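Local coordinates for protein putative phosphosugar isomerase (Clostridium difficile, PDB 3G68) that probably acts as a phosphosugar isomerase built from two SIS domains, related to the isomerase half of glucosamine-6-phosphate synthase, at residues A189-S194 with F314-Q319; Q196-N201 with Q319-E324; L9-R14 with K143-Y148; R14-I19 with A183-E188. One frame throughout, in Å; residues are numbered along the deposited sequence.

Interaction 1: residues A189-S194 with F314-Q319; sequences AVYKLS and FIVPIQ. With EDO (1,2-ethanediol), chain E.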
# COMPACT_ATOMS: atom_id res chain seq x y z
N ALA B 189 29.37 0.72 -20.30
CA ALA B 189 28.51 1.34 -21.33
C ALA B 189 29.34 1.80 -22.55
O ALA B 189 28.94 1.58 -23.72
CB ALA B 189 27.72 2.51 -20.74
N VAL B 190 30.50 2.41 -22.28
CA VAL B 190 31.42 2.83 -23.37
C VAL B 190 31.94 1.62 -24.17
O VAL B 190 32.01 1.66 -25.40
CB VAL B 190 32.55 3.75 -22.81
CG1 VAL B 190 33.66 3.98 -23.88
CG2 VAL B 190 31.95 5.06 -22.29
N TYR B 191 32.29 0.54 -23.48
CA TYR B 191 32.74 -0.70 -24.11
C TYR B 191 31.68 -1.25 -25.09
O TYR B 191 31.97 -1.59 -26.25
CB TYR B 191 33.08 -1.72 -23.01
CG TYR B 191 33.70 -3.00 -23.49
CD1 TYR B 191 32.92 -4.00 -24.03
CD2 TYR B 191 35.07 -3.24 -23.34
CE1 TYR B 191 33.48 -5.18 -24.45
CE2 TYR B 191 35.64 -4.42 -23.77
CZ TYR B 191 34.84 -5.37 -24.33
OH TYR B 191 35.33 -6.56 -24.79
N LYS B 192 30.43 -1.32 -24.62
CA LYS B 192 29.33 -1.79 -25.45
C LYS B 192 29.14 -0.95 -26.71
O LYS B 192 29.01 -1.49 -27.79
CB LYS B 192 28.04 -1.78 -24.64
CG LYS B 192 27.96 -2.87 -23.57
CD LYS B 192 26.71 -2.59 -22.70
CE LYS B 192 26.44 -3.64 -21.67
NZ LYS B 192 25.26 -3.27 -20.83
N LEU B 193 29.16 0.37 -26.57
CA LEU B 193 29.02 1.24 -27.75
C LEU B 193 30.24 1.11 -28.68
O LEU B 193 30.11 1.07 -29.90
CB LEU B 193 28.82 2.67 -27.33
CG LEU B 193 27.48 2.99 -26.64
CD1 LEU B 193 27.60 4.32 -25.93
CD2 LEU B 193 26.37 2.98 -27.71
N SER B 194 31.42 0.99 -28.08
CA SER B 194 32.65 0.75 -28.86
C SER B 194 32.55 -0.50 -29.74
O SER B 194 32.89 -0.47 -30.92
CB SER B 194 33.85 0.66 -27.94
OG SER B 194 34.04 1.87 -27.24
N PHE B 314 38.11 7.37 -22.23
CA PHE B 314 38.32 7.82 -23.63
C PHE B 314 38.91 6.83 -24.62
O PHE B 314 38.43 6.74 -25.76
CB PHE B 314 39.09 9.14 -23.73
CG PHE B 314 38.39 10.15 -24.55
CD1 PHE B 314 38.16 9.94 -25.90
CD2 PHE B 314 37.88 11.31 -23.95
CE1 PHE B 314 37.46 10.90 -26.66
CE2 PHE B 314 37.17 12.23 -24.68
CZ PHE B 314 36.95 12.02 -26.04
N ILE B 315 39.93 6.08 -24.21
CA ILE B 315 40.60 5.18 -25.14
C ILE B 315 40.08 3.73 -25.13
O ILE B 315 40.61 2.89 -25.85
CB ILE B 315 42.15 5.24 -25.04
CG1 ILE B 315 42.69 4.72 -23.72
CG2 ILE B 315 42.65 6.65 -25.28
CD1 ILE B 315 44.22 4.53 -23.80
N VAL B 316 39.04 3.46 -24.34
CA VAL B 316 38.38 2.12 -24.35
C VAL B 316 38.15 1.62 -25.79
O VAL B 316 38.51 0.48 -26.10
CB VAL B 316 37.08 2.10 -23.50
CG1 VAL B 316 36.25 0.83 -23.72
CG2 VAL B 316 37.43 2.21 -22.06
N PRO B 317 37.53 2.45 -26.67
CA PRO B 317 37.33 2.01 -28.07
C PRO B 317 38.57 1.60 -28.82
O PRO B 317 38.53 0.65 -29.60
CB PRO B 317 36.67 3.23 -28.73
CG PRO B 317 36.73 4.30 -27.73
CD PRO B 317 36.83 3.72 -26.41
N ILE B 318 39.68 2.30 -28.58
CA ILE B 318 40.91 2.03 -29.28
C ILE B 318 41.51 0.73 -28.73
O ILE B 318 41.95 -0.10 -29.51
CB ILE B 318 41.96 3.19 -29.16
CG1 ILE B 318 41.38 4.50 -29.70
CG2 ILE B 318 43.19 2.82 -29.97
CD1 ILE B 318 40.98 4.42 -31.12
N GLN B 319 41.52 0.55 -27.41
CA GLN B 319 41.96 -0.73 -26.84
C GLN B 319 41.11 -1.87 -27.31
O GLN B 319 41.62 -2.97 -27.51
CB GLN B 319 41.94 -0.67 -25.31
CG GLN B 319 42.97 0.25 -24.73
CD GLN B 319 42.62 0.67 -23.33
OE1 GLN B 319 41.44 0.81 -22.99
NE2 GLN B 319 43.65 0.88 -22.50
C1 EDO E . 24.79 -5.94 -18.55
O1 EDO E . 23.89 -5.38 -19.52
C2 EDO E . 24.95 -4.92 -17.44
O2 EDO E . 25.74 -3.79 -17.83
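A buried serine hydroxyl laid against a proline ring is what sets this contact apart. Ser194 OG lies 3.3 Å from Pro317 CB and 3.4 Å from Pro317 CD, so the oxygen rests against the pyrrolidine. It can do so without a polar partner on the opposite helix because it bonds backward along its own: Ser194 OG donates to Val190 O at 2.7 Å. That carbonyl also receives the backbone N-H of Ser194, and the hydroxyl approaches from above the carbonyl plane, 42° out of it. With OG beside the backbone N (chi1 -62°), the hydroxyl can serve both the turn below and the proline. The remaining contact is purely apolar. Val190 swings CG1 away from its backbone N (chi1 169°) and sets it 3.9 Å from Val316 CB, with Pro317 CD slightly farther off. Val316 CG1, in turn, sits over the backbone of Tyr191, 3.8 Å from its CA. Pro317 occupies the first turn of helix 316-324, where a proline costs no helical N-H bond; its ring packs on Ser194 and Val190. On the far side of helix 187-200, Lys192 NZ binds an ethanediol, probably from the crystallisation liquor, together with Thr3 and Asp6 of the second subunit. Helix 316-324 starts between helix 187-200 and helix 220-234, which Ile315 and Ile318 touch, with Met8 of helix 4-20 and Tyr148 of helix 145-165 against Val316.

Interaction 2: residues Q196-N201 with Q319-E324; sequences QWIERN and QLICGE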
# COMPACT_ATOMS: atom_id res chain seq x y z
N GLN B 196 29.91 -1.97 -30.97
CA GLN B 196 28.98 -1.74 -32.07
C GLN B 196 29.64 -0.89 -33.17
O GLN B 196 29.52 -1.19 -34.35
CB GLN B 196 27.72 -1.02 -31.54
CG GLN B 196 26.87 -1.84 -30.58
CD GLN B 196 25.77 -1.01 -29.91
OE1 GLN B 196 25.24 -0.04 -30.49
NE2 GLN B 196 25.42 -1.38 -28.67
N TRP B 197 30.34 0.15 -32.77
CA TRP B 197 31.08 1.02 -33.71
C TRP B 197 32.17 0.25 -34.51
O TRP B 197 32.30 0.46 -35.72
CB TRP B 197 31.63 2.23 -32.95
CG TRP B 197 32.71 3.06 -33.59
CD1 TRP B 197 32.56 4.07 -34.52
CD2 TRP B 197 34.08 3.04 -33.24
NE1 TRP B 197 33.78 4.64 -34.80
CE2 TRP B 197 34.73 4.03 -34.02
CE3 TRP B 197 34.85 2.24 -32.38
CZ2 TRP B 197 36.10 4.26 -33.93
CZ3 TRP B 197 36.21 2.46 -32.30
CH2 TRP B 197 36.83 3.46 -33.08
N ILE B 198 32.92 -0.62 -33.83
CA ILE B 198 33.92 -1.46 -34.49
C ILE B 198 33.28 -2.36 -35.56
O ILE B 198 33.78 -2.43 -36.68
CB ILE B 198 34.69 -2.30 -33.48
CG1 ILE B 198 35.59 -1.42 -32.62
CG2 ILE B 198 35.57 -3.33 -34.19
CD1 ILE B 198 36.18 -2.10 -31.34
N GLU B 199 32.17 -3.00 -35.19
CA GLU B 199 31.44 -3.90 -36.07
C GLU B 199 30.93 -3.14 -37.29
O GLU B 199 31.05 -3.61 -38.42
CB GLU B 199 30.29 -4.54 -35.28
CG GLU B 199 29.46 -5.55 -36.04
CD GLU B 199 30.23 -6.75 -36.53
OE1 GLU B 199 31.17 -7.23 -35.86
OE2 GLU B 199 29.84 -7.25 -37.60
N ARG B 200 30.42 -1.93 -37.07
CA ARG B 200 29.93 -1.09 -38.15
C ARG B 200 31.06 -0.64 -39.13
O ARG B 200 30.84 -0.43 -40.32
CB ARG B 200 29.30 0.15 -37.49
CG ARG B 200 28.55 1.04 -38.38
CD ARG B 200 27.66 2.01 -37.59
NE ARG B 200 28.36 2.97 -36.72
CZ ARG B 200 28.30 3.04 -35.38
NH1 ARG B 200 27.56 2.23 -34.65
NH2 ARG B 200 28.99 3.99 -34.76
N ASN B 201 32.26 -0.43 -38.59
CA ASN B 201 33.44 0.02 -39.36
C ASN B 201 34.48 -1.05 -39.59
O ASN B 201 35.63 -0.74 -39.91
CB ASN B 201 34.06 1.19 -38.59
CG ASN B 201 33.18 2.41 -38.62
OD1 ASN B 201 32.99 3.01 -39.67
ND2 ASN B 201 32.57 2.74 -37.49
N GLN B 319 41.52 0.55 -27.41
CA GLN B 319 41.96 -0.73 -26.84
C GLN B 319 41.11 -1.87 -27.31
O GLN B 319 41.62 -2.97 -27.51
CB GLN B 319 41.94 -0.67 -25.31
CG GLN B 319 42.97 0.25 -24.73
CD GLN B 319 42.62 0.67 -23.33
OE1 GLN B 319 41.44 0.81 -22.99
NE2 GLN B 319 43.65 0.88 -22.50
N LEU B 320 39.80 -1.65 -27.50
CA LEU B 320 38.95 -2.73 -28.00
C LEU B 320 39.31 -3.10 -29.43
O LEU B 320 39.25 -4.29 -29.80
CB LEU B 320 37.45 -2.47 -27.81
CG LEU B 320 36.53 -3.63 -28.14
CD1 LEU B 320 36.91 -4.92 -27.35
CD2 LEU B 320 35.10 -3.23 -27.83
N ILE B 321 39.68 -2.09 -30.23
CA ILE B 321 40.18 -2.35 -31.58
C ILE B 321 41.40 -3.26 -31.50
O ILE B 321 41.49 -4.19 -32.28
CB ILE B 321 40.54 -1.07 -32.36
CG1 ILE B 321 39.27 -0.35 -32.81
CG2 ILE B 321 41.38 -1.42 -33.61
CD1 ILE B 321 39.51 1.08 -33.40
N CYS B 322 42.28 -3.00 -30.53
CA CYS B 322 43.48 -3.83 -30.34
C CYS B 322 43.16 -5.28 -30.04
O CYS B 322 43.90 -6.18 -30.44
CB CYS B 322 44.41 -3.25 -29.28
SG CYS B 322 45.06 -1.59 -29.65
N GLY B 323 42.08 -5.52 -29.29
CA GLY B 323 41.68 -6.87 -28.97
C GLY B 323 40.98 -7.57 -30.12
O GLY B 323 41.22 -8.77 -30.34
N GLU B 324 40.16 -6.84 -30.88
CA GLU B 324 39.32 -7.46 -31.91
C GLU B 324 39.78 -7.52 -33.37
O GLU B 324 39.57 -8.52 -34.07
CB GLU B 324 37.97 -6.77 -31.94
CG GLU B 324 37.16 -6.94 -30.67
CD GLU B 324 35.70 -6.46 -30.85
OE1 GLU B 324 35.41 -5.78 -31.85
OE2 GLU B 324 34.83 -6.76 -29.98
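Ile198 carries the tight part of this helix pair, driving its CD1 methyl between Leu320 and Ile321. That methyl is 3.6 Å from Leu320 CG and 3.7 Å from the backbone N of Ile321, while Ile198 CG1 runs past Ile321 CG1 at 3.8 Å. CG1 stands beside the backbone N (chi1 -69°) and the chain continues extended (chi2 167°), which carries CD1 far enough to reach the opposing helix surface. Alongside it, Ile321 CD1 meets the six-membered part of the Trp197 indole, 3.6 Å from CH2. The indole is fixed at its other end, where NE1 donates to Lys297 O. Asn201 finishes the turn by sending ND2 to Trp197 O at 2.9 Å, and it reaches that carbonyl from the face opposite to its own backbone N. The looser side lies toward Glu324, which is partly exposed; it sets OE1 against a methyl, 3.4 Å from Ile198 CG2, and packs beside Lys195. The short segments 196-200 and 319-324 cross at -56° with axes 10.6 Å apart, a wide spacing bridged by long side chains such as Ile198. No hydrogen bond joins the two segments. The chemistry implies a junction held by shape and hydrophobic burial, while Trp197 NE1 and Asn201 ND2 find their acceptors elsewhere, the amide reaching Asp296 O besides Trp197 O.

Interaction 3: residues L9-R14 with K143-Y148; sequences LETPVR and KTKGYY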
# COMPACT_ATOMS: atom_id res chain seq x y z
N LEU B 9 37.33 -5.82 -19.41
CA LEU B 9 36.09 -6.02 -18.66
C LEU B 9 36.28 -6.20 -17.13
O LEU B 9 35.39 -5.80 -16.36
CB LEU B 9 35.26 -7.16 -19.27
CG LEU B 9 34.72 -6.84 -20.67
CD1 LEU B 9 34.03 -8.05 -21.28
CD2 LEU B 9 33.78 -5.67 -20.67
N GLU B 10 37.44 -6.74 -16.71
CA GLU B 10 37.81 -6.88 -15.28
C GLU B 10 38.17 -5.54 -14.61
O GLU B 10 38.16 -5.42 -13.38
CB GLU B 10 39.08 -7.76 -15.20
CG GLU B 10 39.40 -8.28 -13.84
CD GLU B 10 40.71 -9.03 -13.77
OE1 GLU B 10 41.07 -9.41 -12.64
OE2 GLU B 10 41.41 -9.24 -14.78
N THR B 11 38.54 -4.56 -15.43
CA THR B 11 39.09 -3.30 -14.96
C THR B 11 38.21 -2.53 -13.93
O THR B 11 38.72 -2.21 -12.85
CB THR B 11 39.63 -2.43 -16.13
OG1 THR B 11 40.58 -3.23 -16.87
CG2 THR B 11 40.34 -1.19 -15.60
N PRO B 12 36.91 -2.27 -14.20
CA PRO B 12 36.13 -1.62 -13.14
C PRO B 12 36.14 -2.32 -11.75
O PRO B 12 36.31 -1.63 -10.74
CB PRO B 12 34.72 -1.52 -13.75
CG PRO B 12 35.00 -1.46 -15.24
CD PRO B 12 36.10 -2.48 -15.41
N VAL B 13 36.06 -3.64 -11.70
CA VAL B 13 36.05 -4.38 -10.39
C VAL B 13 37.37 -4.14 -9.64
O VAL B 13 37.40 -3.81 -8.46
CB VAL B 13 35.76 -5.91 -10.60
CG1 VAL B 13 35.84 -6.68 -9.29
CG2 VAL B 13 34.42 -6.12 -11.25
N ARG B 14 38.48 -4.23 -10.36
CA ARG B 14 39.81 -4.01 -9.77
C ARG B 14 39.98 -2.58 -9.31
O ARG B 14 40.54 -2.34 -8.23
CB ARG B 14 40.95 -4.41 -10.73
CG ARG B 14 41.15 -5.91 -10.92
CD ARG B 14 41.48 -6.63 -9.61
NE ARG B 14 41.76 -8.04 -9.83
CZ ARG B 14 42.09 -8.93 -8.89
NH1 ARG B 14 42.18 -8.57 -7.60
NH2 ARG B 14 42.32 -10.19 -9.23
N LYS B 143 48.94 -4.61 -22.48
CA LYS B 143 48.30 -4.26 -21.18
C LYS B 143 47.26 -3.17 -21.32
O LYS B 143 47.51 -2.15 -22.00
CB LYS B 143 49.34 -3.78 -20.15
CG LYS B 143 50.55 -4.70 -19.91
CD LYS B 143 50.17 -5.92 -19.10
CE LYS B 143 51.39 -6.64 -18.56
NZ LYS B 143 52.11 -7.44 -19.55
N THR B 144 46.12 -3.38 -20.65
CA THR B 144 44.99 -2.43 -20.63
C THR B 144 44.61 -2.16 -19.19
O THR B 144 44.77 -1.05 -18.69
CB THR B 144 43.81 -2.98 -21.47
OG1 THR B 144 43.47 -4.29 -21.03
CG2 THR B 144 44.19 -3.06 -23.00
N LYS B 145 44.10 -3.18 -18.53
CA LYS B 145 43.76 -3.12 -17.10
C LYS B 145 44.85 -2.45 -16.26
O LYS B 145 44.59 -1.57 -15.44
CB LYS B 145 43.57 -4.57 -16.59
CG LYS B 145 43.38 -4.71 -15.10
CD LYS B 145 43.12 -6.18 -14.72
CE LYS B 145 44.34 -7.08 -14.90
NZ LYS B 145 44.16 -8.40 -14.14
N GLY B 146 46.09 -2.90 -16.44
CA GLY B 146 47.22 -2.36 -15.69
C GLY B 146 47.49 -0.88 -15.90
O GLY B 146 47.88 -0.18 -14.96
N TYR B 147 47.24 -0.40 -17.12
CA TYR B 147 47.38 1.01 -17.44
C TYR B 147 46.37 1.82 -16.61
O TYR B 147 46.78 2.74 -15.91
CB TYR B 147 47.20 1.24 -18.96
CG TYR B 147 47.28 2.70 -19.40
CD1 TYR B 147 48.41 3.47 -19.15
CD2 TYR B 147 46.20 3.32 -20.04
CE1 TYR B 147 48.48 4.79 -19.54
CE2 TYR B 147 46.26 4.66 -20.42
CZ TYR B 147 47.41 5.38 -20.18
OH TYR B 147 47.53 6.69 -20.57
N TYR B 148 45.07 1.50 -16.71
CA TYR B 148 44.01 2.15 -15.93
C TYR B 148 44.27 2.10 -14.41
O TYR B 148 44.15 3.11 -13.72
CB TYR B 148 42.65 1.55 -16.22
CG TYR B 148 42.13 1.88 -17.60
CD1 TYR B 148 41.74 3.19 -17.92
CD2 TYR B 148 42.01 0.90 -18.57
CE1 TYR B 148 41.26 3.51 -19.19
CE2 TYR B 148 41.51 1.21 -19.83
CZ TYR B 148 41.15 2.51 -20.14
OH TYR B 148 40.68 2.83 -21.38
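Lys145 meets two consecutive residues of the N-terminal helix at once, an acid at the tip of its chain and a hydroxyl at its base. Its NZ forms a salt bridge with Glu10 OE2 at 2.9 Å, approaching from above the carboxylate plane, 46° out of it. Nearer the backbone, Thr11 OG1 lies 3.2 Å from Lys145 CA, where the backbones come within 5.1 Å, CA of Thr11 to CA of Lys145. The other branch of Thr11 points elsewhere: CG2 rests 3.6 Å from Tyr148 CB, one turn along, and the two side chains cross at about a right angle. A second shell holds these groups. Glu10 is extended beyond CG, and its other oxygen, OE1, accepts from Arg14 NE at 3.2 Å in one of the two conformers modelled for Arg14, nearly in the guanidinium plane. In that conformer the carboxylate bridges two basic groups, whose charge would probably stabilise its ionised form. Lys145 is anti at its first two torsions and bends at the third (chi3 70°), and that bend turns NZ to where it also donates to Cys135 O and Glu137 O. Thr11 OG1 has its polar partner in Tyr7 O; toward Lys145 it meets carbon atoms, CA and CB. Tyr148 OH is anchored to Gln319. Helix 145-165 begins here, its Gly146 N-H held by Glu138, and the start of that helix is wedged between helix 4-20 and, through Tyr147, helix 43-59, while Leu9 and Pro12 turn another flank of helix 4-20 to helix 187-200.

Interaction 4: residues R14-I19 with A183-E188; sequences RMREII and AINRFE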
# COMPACT_ATOMS: atom_id res chain seq x y z
N ARG B 14 38.48 -4.23 -10.36
CA ARG B 14 39.81 -4.01 -9.77
C ARG B 14 39.98 -2.58 -9.31
O ARG B 14 40.54 -2.34 -8.23
CB ARG B 14 40.95 -4.41 -10.73
CG ARG B 14 41.15 -5.91 -10.92
CD ARG B 14 41.48 -6.63 -9.61
NE ARG B 14 41.76 -8.04 -9.83
CZ ARG B 14 42.09 -8.93 -8.89
NH1 ARG B 14 42.18 -8.57 -7.60
NH2 ARG B 14 42.32 -10.19 -9.23
N MSE B 15 39.49 -1.62 -10.10
CA MSE B 15 39.63 -0.19 -9.75
C MSE B 15 38.90 0.14 -8.44
O MSE B 15 39.45 0.83 -7.57
CB MSE B 15 39.15 0.70 -10.90
CG MSE B 15 40.06 0.63 -12.13
SE MSE B 15 39.54 1.93 -13.49
CE MSE B 15 39.99 3.58 -12.42
N ARG B 16 37.71 -0.40 -8.29
CA ARG B 16 36.91 -0.21 -7.07
C ARG B 16 37.60 -0.82 -5.84
O ARG B 16 37.53 -0.24 -4.76
CB ARG B 16 35.54 -0.80 -7.23
CG ARG B 16 34.70 -0.03 -8.18
CD ARG B 16 33.52 -0.80 -8.54
NE ARG B 16 32.80 -0.09 -9.57
CZ ARG B 16 32.06 -0.67 -10.50
NH1 ARG B 16 31.94 -1.99 -10.55
NH2 ARG B 16 31.46 0.10 -11.39
N GLU B 17 38.26 -1.97 -6.02
CA GLU B 17 39.03 -2.60 -4.94
C GLU B 17 40.22 -1.76 -4.49
O GLU B 17 40.52 -1.64 -3.28
CB GLU B 17 39.56 -3.97 -5.36
CG GLU B 17 38.46 -5.00 -5.51
CD GLU B 17 38.95 -6.30 -6.10
OE1 GLU B 17 40.13 -6.35 -6.52
OE2 GLU B 17 38.13 -7.25 -6.18
N ILE B 18 40.89 -1.18 -5.47
CA ILE B 18 42.01 -0.30 -5.24
C ILE B 18 41.59 0.94 -4.47
O ILE B 18 42.26 1.34 -3.53
CB ILE B 18 42.73 0.04 -6.56
CG1 ILE B 18 43.43 -1.23 -7.08
CG2 ILE B 18 43.75 1.18 -6.33
CD1 ILE B 18 44.02 -1.07 -8.48
N ILE B 19 40.49 1.55 -4.86
CA ILE B 19 39.91 2.70 -4.16
C ILE B 19 39.62 2.34 -2.68
O ILE B 19 40.04 3.06 -1.79
CB ILE B 19 38.66 3.22 -4.93
CG1 ILE B 19 39.11 4.03 -6.15
CG2 ILE B 19 37.73 4.08 -4.04
CD1 ILE B 19 37.99 4.30 -7.19
N ALA B 183 33.18 7.92 -13.25
CA ALA B 183 33.85 7.59 -14.52
C ALA B 183 33.97 6.07 -14.68
O ALA B 183 33.67 5.49 -15.73
CB ALA B 183 35.26 8.23 -14.55
N ILE B 184 34.36 5.41 -13.61
CA ILE B 184 34.52 3.94 -13.62
C ILE B 184 33.20 3.22 -13.99
O ILE B 184 33.21 2.22 -14.70
CB ILE B 184 35.05 3.44 -12.22
CG1 ILE B 184 36.50 3.93 -11.98
CG2 ILE B 184 34.91 1.94 -12.10
CD1 ILE B 184 37.01 3.62 -10.54
N ASN B 185 32.06 3.76 -13.55
CA ASN B 185 30.76 3.16 -13.80
C ASN B 185 30.27 3.29 -15.25
O ASN B 185 29.33 2.61 -15.65
CB ASN B 185 29.69 3.72 -12.87
CG ASN B 185 28.50 2.78 -12.76
OD1 ASN B 185 28.68 1.58 -12.55
ND2 ASN B 185 27.31 3.31 -12.89
N ARG B 186 30.89 4.17 -16.02
CA ARG B 186 30.56 4.34 -17.45
C ARG B 186 31.38 3.45 -18.37
O ARG B 186 31.09 3.36 -19.57
CB ARG B 186 30.77 5.80 -17.86
CG ARG B 186 29.85 6.72 -17.09
CD ARG B 186 29.94 8.10 -17.64
NE ARG B 186 28.97 8.98 -17.02
CZ ARG B 186 28.75 10.23 -17.41
NH1 ARG B 186 29.42 10.76 -18.42
NH2 ARG B 186 27.83 10.95 -16.78
N PHE B 187 32.40 2.81 -17.81
CA PHE B 187 33.33 1.99 -18.60
C PHE B 187 32.60 0.94 -19.43
O PHE B 187 32.82 0.86 -20.63
CB PHE B 187 34.37 1.39 -17.65
CG PHE B 187 35.49 0.64 -18.31
CD1 PHE B 187 35.29 -0.64 -18.83
CD2 PHE B 187 36.81 1.18 -18.31
CE1 PHE B 187 36.36 -1.35 -19.41
CE2 PHE B 187 37.86 0.49 -18.89
CZ PHE B 187 37.66 -0.77 -19.43
N GLU B 188 31.75 0.15 -18.79
CA GLU B 188 30.97 -0.91 -19.47
C GLU B 188 30.11 -0.36 -20.58
O GLU B 188 30.09 -0.93 -21.67
CB GLU B 188 30.07 -1.62 -18.44
CG GLU B 188 29.17 -2.72 -18.99
CD GLU B 188 29.88 -4.03 -19.21
OE1 GLU B 188 31.05 -4.17 -18.77
OE2 GLU B 188 29.25 -4.93 -19.81
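Ile184 is the apolar hub on which Met15, Arg16 and Ile19 of the N-terminal helix converge. Among the hydrophobic contacts, Ile19 CD1 and Ile184 CD1 meet tip to tip at 3.6 Å. Met15, a selenomethionine modelled in two conformers, lies across the same branch: in one of them its CE is 3.5 Å from Ile184 CD1, with the selenium close to CG1. Ile184 keeps CG1 beside the backbone N (chi1 -68°) and extends it (chi2 173°), and this carries CD1 in between Met15 and Ile19. Its second branch serves a different partner. Arg16, extended from CG to NE, runs antiparallel alongside Ile184, its guanidinium end near the CG2 methyl, with Arg16 NE 3.9 Å from Ile184 CG2. Ionic bonding runs within helix 4-20 itself, where one conformer of Arg14 sends NH1 to Glu17 OE1 at 3.2 Å on the syn side of the carboxylate. Backbone bonds then shape the other partner. A type I turn from Ile184 to Phe187, with Phe187 N bonded to Ile184 O, redirects the chain from helix 170-184 into helix 187-200. Subunit contacts border the contact, for Arg186 forms a salt bridge with Glu137 of the second subunit, and Arg16 packs on Glu10 of that subunit. The N-terminal helix thus packs on the turn that links helix 170-184 to helix 187-200 and, through Met15 and Ile18, on helix 145-165, in a protein whose two parallel five-stranded sheets are consistent with the double-SIS fold.

From the N terminus, helix 4-20 opens two loops in quick succession. Interaction 3 closes first, when 9-14 meets 143-148 after the whole of the first parallel sheet; interaction 4 closes later, at 183-188. Their segments alternate, so they cross, sharing Arg14. Both are complete before interactions 1 and 2 open on helix 187-200. These two also cross, share Gln319 and close on helix 316-324 once the second sheet has been made. None nests inside another. The pairs are linked laterally by Gln319 with Tyr148 and by Phe187 with Val316, so these helices pack against one another between the two parallel sheets.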